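Local coordinates for penicillin-binding protein activator LpoA (Escherichia coli, PDB 6DR3) that regulates peptidoglycan synthesis as an outer-membrane lipoprotein, being essential for the function of penicillin-binding protein 1A, whose transpeptidase activity it stimulates in vitro, at residues A8-T13 / A40-V45; S18-Q23 / I34-L39; A76-L81 / Q106-Q111; R127-Q132 / Q142-A147. All blocks are in the same frame, centred on the assembly; numbering follows the deposited sequence.

Contact 1. Residues A8-T13 / A40-V45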
loop_
_atom_site.group_PDB
_atom_site.type_symbol
_atom_site.label_atom_id
_atom_site.label_comp_id
_atom_site.label_asym_id
_atom_site.label_seq_id
_atom_site.Cartn_x
_atom_site.Cartn_y
_atom_site.Cartn_z
ATOM N N ALA A 8 0.974 -16.757 -11.644
ATOM C CA ALA A 8 -0.037 -15.750 -11.329
ATOM C C ALA A 8 -0.016 -15.378 -9.852
ATOM O O ALA A 8 -0.097 -14.196 -9.502
ATOM C CB ALA A 8 -1.427 -16.253 -11.723
ATOM N N TYR A 9 0.082 -16.372 -8.970
ATOM C CA TYR A 9 0.110 -16.085 -7.540
ATOM C C TYR A 9 1.357 -15.288 -7.177
ATOM O O TYR A 9 1.280 -14.286 -6.456
ATOM C CB TYR A 9 0.045 -17.386 -6.739
ATOM C CG TYR A 9 -0.945 -18.390 -7.286
ATOM C CD1 TYR A 9 -2.310 -18.244 -7.074
ATOM C CD2 TYR A 9 -0.512 -19.486 -8.018
ATOM C CE1 TYR A 9 -3.216 -19.160 -7.578
ATOM C CE2 TYR A 9 -1.405 -20.408 -8.525
ATOM C CZ TYR A 9 -2.755 -20.241 -8.304
ATOM O OH TYR A 9 -3.644 -21.161 -8.810
ATOM N N MET A 10 2.516 -15.721 -7.676
ATOM C CA MET A 10 3.754 -14.992 -7.423
ATOM C C MET A 10 3.641 -13.545 -7.885
ATOM O O MET A 10 4.054 -12.624 -7.172
ATOM C CB MET A 10 4.920 -15.689 -8.128
ATOM C CG MET A 10 6.290 -15.164 -7.728
ATOM S SD MET A 10 6.701 -15.526 -6.010
ATOM C CE MET A 10 6.940 -17.298 -6.089
ATOM N N GLN A 11 3.075 -13.326 -9.074
ATOM C CA GLN A 11 2.925 -11.982 -9.617
ATOM C C GLN A 11 1.756 -11.217 -9.010
ATOM O O GLN A 11 1.627 -10.015 -9.266
ATOM C CB GLN A 11 2.748 -12.049 -11.135
ATOM C CG GLN A 11 4.009 -12.439 -11.890
ATOM C CD GLN A 11 3.781 -12.543 -13.384
ATOM O OE1 GLN A 11 2.642 -12.565 -13.849
ATOM N NE2 GLN A 11 4.868 -12.606 -14.146
ATOM N N GLY A 12 0.907 -11.871 -8.221
ATOM C CA GLY A 12 -0.220 -11.198 -7.610
ATOM C C GLY A 12 -1.431 -11.045 -8.498
ATOM O O GLY A 12 -2.360 -10.317 -8.130
ATOM N N THR A 13 -1.449 -11.694 -9.660
ATOM C CA THR A 13 -2.622 -11.692 -10.526
ATOM C C THR A 13 -3.642 -12.745 -10.118
ATOM O O THR A 13 -4.723 -12.808 -10.712
ATOM C CB THR A 13 -2.196 -11.913 -11.979
ATOM O OG1 THR A 13 -1.391 -13.095 -12.069
ATOM C CG2 THR A 13 -1.398 -10.713 -12.485
ATOM N N ALA A 40 3.646 -19.396 0.386
ATOM C CA ALA A 40 3.127 -19.790 1.691
ATOM C C ALA A 40 3.527 -18.786 2.763
ATOM O O ALA A 40 2.705 -18.403 3.603
ATOM C CB ALA A 40 3.627 -21.188 2.056
ATOM N N ILE A 41 4.787 -18.349 2.749
ATOM C CA ILE A 41 5.239 -17.334 3.698
ATOM C C ILE A 41 4.395 -16.073 3.561
ATOM O O ILE A 41 3.927 -15.504 4.554
ATOM C CB ILE A 41 6.735 -17.035 3.484
ATOM C CG1 ILE A 41 7.571 -18.296 3.713
ATOM C CG2 ILE A 41 7.208 -15.917 4.415
ATOM C CD1 ILE A 41 8.971 -18.210 3.148
ATOM N N ARG A 42 4.189 -15.620 2.322
ATOM C CA ARG A 42 3.399 -14.415 2.086
ATOM C C ARG A 42 1.995 -14.558 2.655
ATOM O O ARG A 42 1.481 -13.638 3.305
ATOM C CB ARG A 42 3.342 -14.121 0.585
ATOM C CG ARG A 42 2.779 -12.753 0.230
ATOM C CD ARG A 42 2.369 -12.677 -1.238
ATOM N NE ARG A 42 3.474 -12.978 -2.147
ATOM C CZ ARG A 42 3.418 -12.839 -3.470
ATOM N NH1 ARG A 42 2.307 -12.402 -4.052
ATOM N NH2 ARG A 42 4.474 -13.134 -4.215
ATOM N N ALA A 43 1.358 -15.709 2.430
ATOM C CA ALA A 43 -0.003 -15.912 2.913
ATOM C C ALA A 43 -0.038 -16.073 4.429
ATOM O O ALA A 43 -0.937 -15.544 5.092
ATOM C CB ALA A 43 -0.622 -17.132 2.231
ATOM N N LEU A 44 0.926 -16.805 4.995
ATOM C CA LEU A 44 0.970 -16.971 6.446
ATOM C C LEU A 44 1.055 -15.623 7.152
ATOM O O LEU A 44 0.369 -15.395 8.155
ATOM C CB LEU A 44 2.150 -17.858 6.841
ATOM C CG LEU A 44 2.037 -19.343 6.479
ATOM C CD1 LEU A 44 3.377 -20.046 6.654
ATOM C CD2 LEU A 44 0.971 -20.025 7.318
ATOM N N VAL A 45 1.893 -14.716 6.645
ATOM C CA VAL A 45 1.981 -13.378 7.226
ATOM C C VAL A 45 0.628 -12.683 7.149
ATOM O O VAL A 45 0.132 -12.132 8.140
ATOM C CB VAL A 45 3.077 -12.556 6.521
ATOM C CG1 VAL A 45 3.050 -11.095 6.981
ATOM C CG2 VAL A 45 4.444 -13.165 6.778
#
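The C-terminal end of helix 7-11, closed by a Schellman motif at Gly-12, is met here by Arg-42, which reaches over from helix 30-47. Carbonyls in the last turn of a helix lack some of their helical partners, and the arginine supplies a donor to one of them. Its NH2 gives a nearly straight hydrogen bond to Met-10 O, 3.0 Å long with an N-H...O angle of 170°. The oxygen lies in the guanidinium plane, at its edge, while NH2 sits somewhat tilted from the plane of the carbonyl. Arg-42 NH1 stands 3.2 Å from Tyr-9 O. Within the motif, Tyr-9 O accepts the backbone N-H of Gly-12. With CG anti to the backbone N (chi1 -169°) and a single bend at chi3, the arginine chain carries its guanidinium across to Met-10 O. Met-10, bent at both chi2 and chi3, brings its SD to 3.7 Å from Arg-42 NH2. Gly-12 has the positive phi of 82° that lets the chain turn out of the helix. Behind the arginine, helix 30-47 is flanked by helix 18-25, helix 50-58 and helix 66-82; the last of these lends Leu-75 to pack on Arg-42 and a weak, long ion pair from Glu-71.

Contact 2. Residues S18-Q23 / I34-L39; sequences SAFYLQ and INWQLL
Tyr-21 lies with one ring face against Leu-39 and its rim against Trp-36, so two residues one helical turn apart meet different parts of the same phenol. Leu-39 CB sits over the ring centre in a CH-pi contact, 3.7 Å from the centroid and almost on the ring normal. The backbone joins in: Leu-39 O comes within 3.3 Å of Tyr-21 CD2. The tyrosine and the six-membered ring of Trp-36 meet rim to rim, neither over the other's face, with planes 33° apart and Tyr-21 CD1 3.6 Å from Trp-36 CZ3. Phe-20 adds a third ring to this aromatic cluster, oblique to the indole with planes at 82°. Its CG, anti to the backbone N, brings Phe-20 CE2 beside Trp-36 CZ3 and CH2, 4.1 Å from each. Both polar ends are engaged outside the interface: Tyr-21 OH with Ala-16 N, and Trp-36 NE1 with Gln-5 OE1. The segments run antiparallel at 161°, their axes 8.3 Å apart, as a helical hairpin of helix 18-25 and helix 30-47; Gln-24 and Met-25 pack on Trp-36, while helix 66-82 packs against Ile-34 and Leu-38 of helix 30-47.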
loop_
_atom_site.group_PDB
_atom_site.type_symbol
_atom_site.label_atom_id
_atom_site.label_comp_id
_atom_site.label_asym_id
_atom_site.label_seq_id
_atom_site.Cartn_x
_atom_site.Cartn_y
_atom_site.Cartn_z
ATOM N N SER A 18 -2.808 -19.848 2.554
ATOM C CA SER A 18 -1.592 -20.587 2.880
ATOM C C SER A 18 -1.804 -22.090 2.764
ATOM O O SER A 18 -0.893 -22.824 2.364
ATOM C CB SER A 18 -1.119 -20.221 4.286
ATOM O OG SER A 18 -2.120 -20.508 5.246
ATOM N N ALA A 19 -3.000 -22.573 3.111
ATOM C CA ALA A 19 -3.274 -24.002 3.008
ATOM C C ALA A 19 -3.060 -24.500 1.584
ATOM O O ALA A 19 -2.470 -25.566 1.370
ATOM C CB ALA A 19 -4.699 -24.296 3.476
ATOM N N PHE A 20 -3.532 -23.739 0.595
ATOM C CA PHE A 20 -3.325 -24.109 -0.802
ATOM C C PHE A 20 -1.842 -24.119 -1.150
ATOM O O PHE A 20 -1.328 -25.099 -1.703
ATOM C CB PHE A 20 -4.088 -23.137 -1.704
ATOM C CG PHE A 20 -3.932 -23.417 -3.172
ATOM C CD1 PHE A 20 -4.689 -24.396 -3.790
ATOM C CD2 PHE A 20 -3.040 -22.686 -3.937
ATOM C CE1 PHE A 20 -4.550 -24.648 -5.143
ATOM C CE2 PHE A 20 -2.898 -22.932 -5.288
ATOM C CZ PHE A 20 -3.655 -23.914 -5.892
ATOM N N TYR A 21 -1.135 -23.034 -0.829
ATOM C CA TYR A 21 0.285 -22.945 -1.158
ATOM C C TYR A 21 1.085 -24.049 -0.481
ATOM O O TYR A 21 1.985 -24.637 -1.092
ATOM C CB TYR A 21 0.829 -21.576 -0.755
ATOM C CG TYR A 21 0.233 -20.410 -1.515
ATOM C CD1 TYR A 21 -0.099 -20.520 -2.860
ATOM C CD2 TYR A 21 0.007 -19.195 -0.885
ATOM C CE1 TYR A 21 -0.638 -19.449 -3.552
ATOM C CE2 TYR A 21 -0.531 -18.122 -1.568
ATOM C CZ TYR A 21 -0.852 -18.252 -2.898
ATOM O OH TYR A 21 -1.390 -17.178 -3.574
ATOM N N LEU A 22 0.781 -24.337 0.787
ATOM C CA LEU A 22 1.498 -25.393 1.495
ATOM C C LEU A 22 1.223 -26.755 0.868
ATOM O O LEU A 22 2.123 -27.600 0.789
ATOM C CB LEU A 22 1.111 -25.389 2.974
ATOM C CG LEU A 22 1.574 -24.164 3.772
ATOM C CD1 LEU A 22 0.918 -24.128 5.144
ATOM C CD2 LEU A 22 3.091 -24.145 3.908
ATOM N N GLN A 23 -0.010 -26.984 0.412
ATOM C CA GLN A 23 -0.329 -28.241 -0.257
ATOM C C GLN A 23 0.463 -28.388 -1.550
ATOM O O GLN A 23 1.002 -29.463 -1.840
ATOM C CB GLN A 23 -1.831 -28.318 -0.533
ATOM C CG GLN A 23 -2.278 -29.596 -1.231
ATOM C CD GLN A 23 -1.992 -30.841 -0.413
ATOM O OE1 GLN A 23 -1.144 -31.656 -0.776
ATOM N NE2 GLN A 23 -2.705 -30.995 0.696
ATOM N N ILE A 34 10.372 -23.937 -4.112
ATOM C CA ILE A 34 10.768 -22.668 -3.503
ATOM C C ILE A 34 9.708 -21.605 -3.756
ATOM O O ILE A 34 9.352 -20.835 -2.856
ATOM C CB ILE A 34 12.149 -22.228 -4.028
ATOM C CG1 ILE A 34 13.241 -23.154 -3.483
ATOM C CG2 ILE A 34 12.444 -20.772 -3.641
ATOM C CD1 ILE A 34 14.612 -22.912 -4.086
ATOM N N ASN A 35 9.195 -21.537 -4.985
ATOM C CA ASN A 35 8.190 -20.532 -5.308
ATOM C C ASN A 35 6.936 -20.721 -4.460
ATOM O O ASN A 35 6.408 -19.759 -3.893
ATOM C CB ASN A 35 7.856 -20.587 -6.799
ATOM C CG ASN A 35 9.011 -20.134 -7.669
ATOM O OD1 ASN A 35 9.857 -19.348 -7.238
ATOM N ND2 ASN A 35 9.053 -20.626 -8.902
ATOM N N TRP A 36 6.444 -21.960 -4.364
ATOM C CA TRP A 36 5.307 -22.230 -3.490
ATOM C C TRP A 36 5.637 -21.874 -2.047
ATOM O O TRP A 36 4.793 -21.335 -1.321
ATOM C CB TRP A 36 4.891 -23.698 -3.589
ATOM C CG TRP A 36 4.196 -24.078 -4.873
ATOM C CD1 TRP A 36 4.565 -25.063 -5.742
ATOM C CD2 TRP A 36 3.010 -23.486 -5.422
ATOM N NE1 TRP A 36 3.686 -25.122 -6.795
ATOM C CE2 TRP A 36 2.724 -24.163 -6.625
ATOM C CE3 TRP A 36 2.163 -22.449 -5.014
ATOM C CZ2 TRP A 36 1.628 -23.839 -7.423
ATOM C CZ3 TRP A 36 1.074 -22.129 -5.810
ATOM C CH2 TRP A 36 0.817 -22.821 -7.000
ATOM N N GLN A 37 6.867 -22.164 -1.615
ATOM C CA GLN A 37 7.269 -21.851 -0.249
ATOM C C GLN A 37 7.248 -20.349 -0.002
ATOM O O GLN A 37 6.761 -19.890 1.038
ATOM C CB GLN A 37 8.659 -22.426 0.025
ATOM C CG GLN A 37 9.141 -22.237 1.451
ATOM C CD GLN A 37 10.437 -22.971 1.720
ATOM O OE1 GLN A 37 10.929 -23.714 0.871
ATOM N NE2 GLN A 37 11.001 -22.767 2.904
ATOM N N LEU A 38 7.770 -19.565 -0.949
ATOM C CA LEU A 38 7.722 -18.113 -0.816
ATOM C C LEU A 38 6.284 -17.618 -0.733
ATOM O O LEU A 38 5.984 -16.676 0.009
ATOM C CB LEU A 38 8.443 -17.455 -1.991
ATOM C CG LEU A 38 9.967 -17.582 -2.007
ATOM C CD1 LEU A 38 10.508 -17.203 -3.373
ATOM C CD2 LEU A 38 10.591 -16.712 -0.924
ATOM N N LEU A 39 5.380 -18.242 -1.491
ATOM C CA LEU A 39 3.981 -17.832 -1.462
ATOM C C LEU A 39 3.323 -18.213 -0.141
ATOM O O LEU A 39 2.527 -17.442 0.408
ATOM C CB LEU A 39 3.235 -18.452 -2.641
ATOM C CG LEU A 39 3.487 -17.759 -3.981
ATOM C CD1 LEU A 39 3.196 -18.691 -5.149
ATOM C CD2 LEU A 39 2.636 -16.503 -4.077
#

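Contact 3. Residues A76-L81 / Q106-Q111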
loop_
_atom_site.group_PDB
_atom_site.type_symbol
_atom_site.label_atom_id
_atom_site.label_comp_id
_atom_site.label_asym_id
_atom_site.label_seq_id
_atom_site.Cartn_x
_atom_site.Cartn_y
_atom_site.Cartn_z
ATOM N N ALA A 76 10.900 -10.419 4.281
ATOM C CA ALA A 76 11.578 -10.089 5.530
ATOM C C ALA A 76 10.985 -8.838 6.162
ATOM O O ALA A 76 10.851 -8.758 7.390
ATOM C CB ALA A 76 13.075 -9.904 5.281
ATOM N N VAL A 77 10.632 -7.844 5.343
ATOM C CA VAL A 77 10.021 -6.625 5.866
ATOM C C VAL A 77 8.647 -6.930 6.449
ATOM O O VAL A 77 8.316 -6.504 7.563
ATOM C CB VAL A 77 9.935 -5.552 4.765
ATOM C CG1 VAL A 77 9.209 -4.309 5.276
ATOM C CG2 VAL A 77 11.325 -5.192 4.260
ATOM N N GLU A 78 7.822 -7.661 5.698
ATOM C CA GLU A 78 6.472 -7.963 6.156
ATOM C C GLU A 78 6.499 -8.756 7.455
ATOM O O GLU A 78 5.650 -8.556 8.332
ATOM C CB GLU A 78 5.714 -8.724 5.067
ATOM C CG GLU A 78 5.589 -7.945 3.763
ATOM C CD GLU A 78 4.843 -8.709 2.681
ATOM O OE1 GLU A 78 4.949 -9.952 2.645
ATOM O OE2 GLU A 78 4.147 -8.065 1.865
ATOM N N ILE A 79 7.473 -9.657 7.604
ATOM C CA ILE A 79 7.589 -10.431 8.837
ATOM C C ILE A 79 7.926 -9.516 10.009
ATOM O O ILE A 79 7.308 -9.596 11.077
ATOM C CB ILE A 79 8.631 -11.554 8.665
ATOM C CG1 ILE A 79 8.070 -12.640 7.743
ATOM C CG2 ILE A 79 9.029 -12.156 10.020
ATOM C CD1 ILE A 79 9.073 -13.712 7.344
ATOM N N LYS A 80 8.903 -8.626 9.829
ATOM C CA LYS A 80 9.296 -7.742 10.923
ATOM C C LYS A 80 8.158 -6.811 11.320
ATOM O O LYS A 80 7.991 -6.493 12.503
ATOM C CB LYS A 80 10.540 -6.945 10.537
ATOM C CG LYS A 80 11.805 -7.784 10.544
ATOM C CD LYS A 80 13.060 -6.936 10.491
ATOM C CE LYS A 80 14.305 -7.809 10.510
ATOM N NZ LYS A 80 14.387 -8.640 11.745
ATOM N N LEU A 81 7.363 -6.358 10.348
ATOM C CA LEU A 81 6.188 -5.562 10.685
ATOM C C LEU A 81 5.179 -6.391 11.471
ATOM O O LEU A 81 4.567 -5.897 12.426
ATOM C CB LEU A 81 5.553 -4.995 9.415
ATOM C CG LEU A 81 6.360 -3.897 8.716
ATOM C CD1 LEU A 81 5.791 -3.605 7.339
ATOM C CD2 LEU A 81 6.394 -2.627 9.556
ATOM N N GLN A 106 5.938 -3.735 -5.737
ATOM C CA GLN A 106 5.934 -2.310 -5.420
ATOM C C GLN A 106 4.732 -1.944 -4.559
ATOM O O GLN A 106 4.857 -1.169 -3.602
ATOM C CB GLN A 106 5.940 -1.484 -6.706
ATOM C CG GLN A 106 7.231 -1.586 -7.497
ATOM C CD GLN A 106 7.186 -0.803 -8.793
ATOM O OE1 GLN A 106 6.355 0.088 -8.966
ATOM N NE2 GLN A 106 8.082 -1.135 -9.714
ATOM N N ALA A 107 3.558 -2.490 -4.881
ATOM C CA ALA A 107 2.378 -2.222 -4.065
ATOM C C ALA A 107 2.591 -2.689 -2.631
ATOM O O ALA A 107 2.184 -2.010 -1.681
ATOM C CB ALA A 107 1.151 -2.899 -4.675
ATOM N N ARG A 108 3.231 -3.850 -2.456
ATOM C CA ARG A 108 3.523 -4.341 -1.112
ATOM C C ARG A 108 4.645 -3.546 -0.459
ATOM O O ARG A 108 4.633 -3.348 0.762
ATOM C CB ARG A 108 3.888 -5.823 -1.166
ATOM C CG ARG A 108 2.715 -6.739 -1.473
ATOM C CD ARG A 108 3.198 -8.097 -1.948
ATOM N NE ARG A 108 4.091 -8.734 -0.981
ATOM C CZ ARG A 108 4.940 -9.716 -1.277
ATOM N NH1 ARG A 108 5.026 -10.178 -2.518
ATOM N NH2 ARG A 108 5.712 -10.234 -0.330
ATOM N N TYR A 109 5.624 -3.096 -1.245
ATOM C CA TYR A 109 6.658 -2.215 -0.713
ATOM C C TYR A 109 6.040 -0.967 -0.096
ATOM O O TYR A 109 6.361 -0.592 1.038
ATOM C CB TYR A 109 7.646 -1.841 -1.821
ATOM C CG TYR A 109 8.532 -0.664 -1.480
ATOM C CD1 TYR A 109 9.738 -0.846 -0.817
ATOM C CD2 TYR A 109 8.161 0.631 -1.822
ATOM C CE1 TYR A 109 10.550 0.228 -0.504
ATOM C CE2 TYR A 109 8.964 1.710 -1.512
ATOM C CZ TYR A 109 10.156 1.504 -0.850
ATOM O OH TYR A 109 10.963 2.577 -0.545
ATOM N N TRP A 110 5.142 -0.308 -0.830
ATOM C CA TRP A 110 4.510 0.896 -0.304
ATOM C C TRP A 110 3.558 0.580 0.841
ATOM O O TRP A 110 3.427 1.382 1.772
ATOM C CB TRP A 110 3.778 1.635 -1.422
ATOM C CG TRP A 110 4.713 2.214 -2.437
ATOM C CD1 TRP A 110 4.874 1.812 -3.727
ATOM C CD2 TRP A 110 5.632 3.293 -2.235
ATOM N NE1 TRP A 110 5.831 2.579 -4.347
ATOM C CE2 TRP A 110 6.311 3.497 -3.451
ATOM C CE3 TRP A 110 5.943 4.112 -1.145
ATOM C CZ2 TRP A 110 7.282 4.484 -3.609
ATOM C CZ3 TRP A 110 6.906 5.092 -1.304
ATOM C CH2 TRP A 110 7.565 5.269 -2.526
ATOM N N GLN A 111 2.887 -0.572 0.801
ATOM C CA GLN A 111 2.060 -0.960 1.938
ATOM C C GLN A 111 2.907 -1.119 3.194
ATOM O O GLN A 111 2.472 -0.762 4.296
ATOM C CB GLN A 111 1.306 -2.254 1.636
ATOM C CG GLN A 111 0.256 -2.605 2.684
ATOM C CD GLN A 111 -0.880 -1.598 2.733
ATOM O OE1 GLN A 111 -1.416 -1.200 1.700
ATOM N NE2 GLN A 111 -1.248 -1.179 3.937
HETATM O O HOH W 1 3.503 -5.295 2.395
#
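Glu-78 and Arg-108 form a bidentate salt bridge between helix 66-82 and helix 103-117, two members of the all-helical, TPR-like amino-terminal domain. The arginine presents the side of its guanidinium, using NE and NH2, and gives one nitrogen to each carboxylate oxygen. The NE bond is the straighter: Arg-108 NE lies 2.9 Å from Glu-78 OE2 with an angle of 170° at the hydrogen. It meets that oxygen on the syn side, though well out of the carboxylate plane, while OE2 lies in the guanidinium plane. The second bond, 3.1 Å from Arg-108 NH2 to Glu-78 OE1, is more bent at 153° and reaches its oxygen from above the carboxylate plane. This mismatch is consistent with the 42° between the two planes. A bend at chi3 turns the arginine's NE side to Glu-78, whose own chain is extended beyond CG.

Arg-108 NH2 has a further acceptor in Glu-71 OE2, a salt bridge to another residue of helix 66-82, so two acidic side chains share the guanidinium. NH1 faces another positive group, Arg-42 NE, and the carboxylates nearby probably offset the closeness of these like charges. Glu-78 OE2 also serves a water molecule, which donates to it at 2.9 Å and, with its other hydrogen, to the backbone Arg-108 O at 2.8 Å.

Contact 4. Residues R127-Q132 / Q142-A147; sequences RALIAQ and QQNIDA
Asn-144 of helix 138-153 gives both hydrogens of its amide to helix 123-132: ND2 lies 3.0 Å from the backbone oxygen Leu-129 O and 3.1 Å from the side-chain oxygen Gln-132 OE1. Both acceptors lie near the plane of the Asn-144 amide, so the pair of bonds fixes its rotation. The one to Leu-129 is the straighter, 160° at the hydrogen, with ND2 tilted from the carbonyl plane; Gln-132 OE1, in contrast, is met in its carbonyl plane, on a lone pair. Asn-144 holds CG anti to the backbone N (chi1 170°), which sends the amide across to the other helix, and Leu-129 CD2 packs 3.6 Å from Asn-144 ND2. Gln-132 NE2 is used in turn by Gln-111 OE1 and Ala-107 O, linking this buried polar group to helix 103-117.

Toward Ala-147 the fit slackens. Leu-129 CD2 stands 4.1 Å from Ala-147 CB, and Ala-147 is partly exposed. Further round helix 138-153, Gln-142 NE2 bonds to Asp-146 OD1 and also to Leu-212 O, while Asp-146 OD1 accepts from Thr-214 N. The axes of the two segments are 9.8 Å apart and run antiparallel at 157°. Consecutive helices joined by a short connection and packed in this way make a helical hairpin, as in the TPR-like motifs of this domain.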
loop_
_atom_site.group_PDB
_atom_site.type_symbol
_atom_site.label_atom_id
_atom_site.label_comp_id
_atom_site.label_asym_id
_atom_site.label_seq_id
_atom_site.Cartn_x
_atom_site.Cartn_y
_atom_site.Cartn_z
ATOM N N ARG A 127 2.879 10.603 0.709
ATOM C CA ARG A 127 3.658 10.198 -0.456
ATOM C C ARG A 127 3.568 8.695 -0.686
ATOM O O ARG A 127 3.508 8.237 -1.833
ATOM C CB ARG A 127 5.117 10.623 -0.288
ATOM C CG ARG A 127 5.362 12.118 -0.434
ATOM C CD ARG A 127 6.853 12.418 -0.478
ATOM N NE ARG A 127 7.138 13.804 -0.856
ATOM C CZ ARG A 127 7.692 14.724 -0.065
ATOM N NH1 ARG A 127 8.050 14.438 1.183
ATOM N NH2 ARG A 127 7.897 15.949 -0.532
ATOM N N ALA A 128 3.556 7.908 0.392
ATOM C CA ALA A 128 3.482 6.457 0.245
ATOM C C ALA A 128 2.123 6.035 -0.302
ATOM O O ALA A 128 2.039 5.192 -1.203
ATOM C CB ALA A 128 3.759 5.779 1.587
ATOM N N LEU A 129 1.046 6.611 0.235
ATOM C CA LEU A 129 -0.283 6.328 -0.296
ATOM C C LEU A 129 -0.391 6.752 -1.755
ATOM O O LEU A 129 -0.973 6.034 -2.577
ATOM C CB LEU A 129 -1.342 7.043 0.544
ATOM C CG LEU A 129 -1.579 6.473 1.941
ATOM C CD1 LEU A 129 -2.301 7.488 2.808
ATOM C CD2 LEU A 129 -2.375 5.181 1.856
ATOM N N ILE A 130 0.170 7.915 -2.092
ATOM C CA ILE A 130 0.078 8.423 -3.457
ATOM C C ILE A 130 0.900 7.558 -4.405
ATOM O O ILE A 130 0.487 7.297 -5.543
ATOM C CB ILE A 130 0.519 9.899 -3.498
ATOM C CG1 ILE A 130 -0.513 10.768 -2.776
ATOM C CG2 ILE A 130 0.701 10.383 -4.938
ATOM C CD1 ILE A 130 -0.039 12.173 -2.477
ATOM N N ALA A 131 2.073 7.100 -3.961
ATOM C CA ALA A 131 2.899 6.252 -4.813
ATOM C C ALA A 131 2.259 4.886 -5.034
ATOM O O ALA A 131 2.458 4.274 -6.090
ATOM C CB ALA A 131 4.289 6.089 -4.199
ATOM N N GLN A 132 1.491 4.397 -4.059
ATOM C CA GLN A 132 0.878 3.079 -4.169
ATOM C C GLN A 132 -0.387 3.093 -5.018
ATOM O O GLN A 132 -0.669 2.112 -5.713
ATOM C CB GLN A 132 0.545 2.541 -2.777
ATOM C CG GLN A 132 0.060 1.093 -2.758
ATOM C CD GLN A 132 -0.644 0.737 -1.464
ATOM O OE1 GLN A 132 -1.554 1.443 -1.027
ATOM N NE2 GLN A 132 -0.224 -0.362 -0.840
ATOM N N GLN A 142 -10.264 2.654 -3.524
ATOM C CA GLN A 142 -11.082 3.450 -2.611
ATOM C C GLN A 142 -10.526 3.404 -1.196
ATOM O O GLN A 142 -10.451 4.432 -0.510
ATOM C CB GLN A 142 -12.526 2.946 -2.633
ATOM C CG GLN A 142 -13.503 3.830 -1.873
ATOM C CD GLN A 142 -13.747 5.150 -2.571
ATOM O OE1 GLN A 142 -14.384 5.198 -3.621
ATOM N NE2 GLN A 142 -13.236 6.229 -1.992
ATOM N N GLN A 143 -10.140 2.211 -0.745
ATOM C CA GLN A 143 -9.502 2.047 0.556
ATOM C C GLN A 143 -8.282 2.953 0.688
ATOM O O GLN A 143 -8.103 3.641 1.701
ATOM C CB GLN A 143 -9.133 0.570 0.727
ATOM C CG GLN A 143 -8.145 0.264 1.821
ATOM C CD GLN A 143 -6.709 0.205 1.336
ATOM O OE1 GLN A 143 -6.439 -0.023 0.154
ATOM N NE2 GLN A 143 -5.774 0.407 2.254
ATOM N N ASN A 144 -7.432 2.975 -0.341
ATOM C CA ASN A 144 -6.265 3.850 -0.334
ATOM C C ASN A 144 -6.675 5.319 -0.346
ATOM O O ASN A 144 -6.122 6.136 0.402
ATOM C CB ASN A 144 -5.379 3.521 -1.539
ATOM C CG ASN A 144 -4.275 4.538 -1.758
ATOM O OD1 ASN A 144 -4.531 5.673 -2.160
ATOM N ND2 ASN A 144 -3.037 4.130 -1.511
ATOM N N ILE A 145 -7.644 5.674 -1.191
ATOM C CA ILE A 145 -8.100 7.059 -1.277
ATOM C C ILE A 145 -8.658 7.523 0.064
ATOM O O ILE A 145 -8.372 8.637 0.522
ATOM C CB ILE A 145 -9.135 7.197 -2.412
ATOM C CG1 ILE A 145 -8.432 7.054 -3.765
ATOM C CG2 ILE A 145 -9.884 8.531 -2.330
ATOM C CD1 ILE A 145 -9.369 6.867 -4.931
ATOM N N ASP A 146 -9.460 6.676 0.716
ATOM C CA ASP A 146 -10.060 7.060 1.990
ATOM C C ASP A 146 -9.015 7.219 3.083
ATOM O O ASP A 146 -9.170 8.075 3.962
ATOM C CB ASP A 146 -11.108 6.030 2.404
ATOM C CG ASP A 146 -12.321 6.045 1.501
ATOM O OD1 ASP A 146 -12.449 6.987 0.689
ATOM O OD2 ASP A 146 -13.150 5.116 1.599
ATOM N N ALA A 147 -7.955 6.406 3.055
ATOM C CA ALA A 147 -6.863 6.588 4.005
ATOM C C ALA A 147 -6.123 7.891 3.737
ATOM O O ALA A 147 -5.736 8.596 4.676
ATOM C CB ALA A 147 -5.904 5.401 3.939
#

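Along the chain, contact 2 is nested within the loop closed by contact 1, and contacts 3 and 4 follow in series. Contacts 1 and 2 share helix 30-47, with centres about 8 Å apart. Contact 3 lies about 12 Å from contact 1, centre to centre, and touches it where Val-45 packs on Ile-79. The centre of contact 4 is about 15 Å from that of contact 3, the two joined by Gln-132 through the successive helices 103-117 and 123-132. Contacts 2 and 4 are farthest apart, about 29 Å between centres. The four thus follow a continuous run of packed helices through the amino-terminal domain of this activator, without any strand.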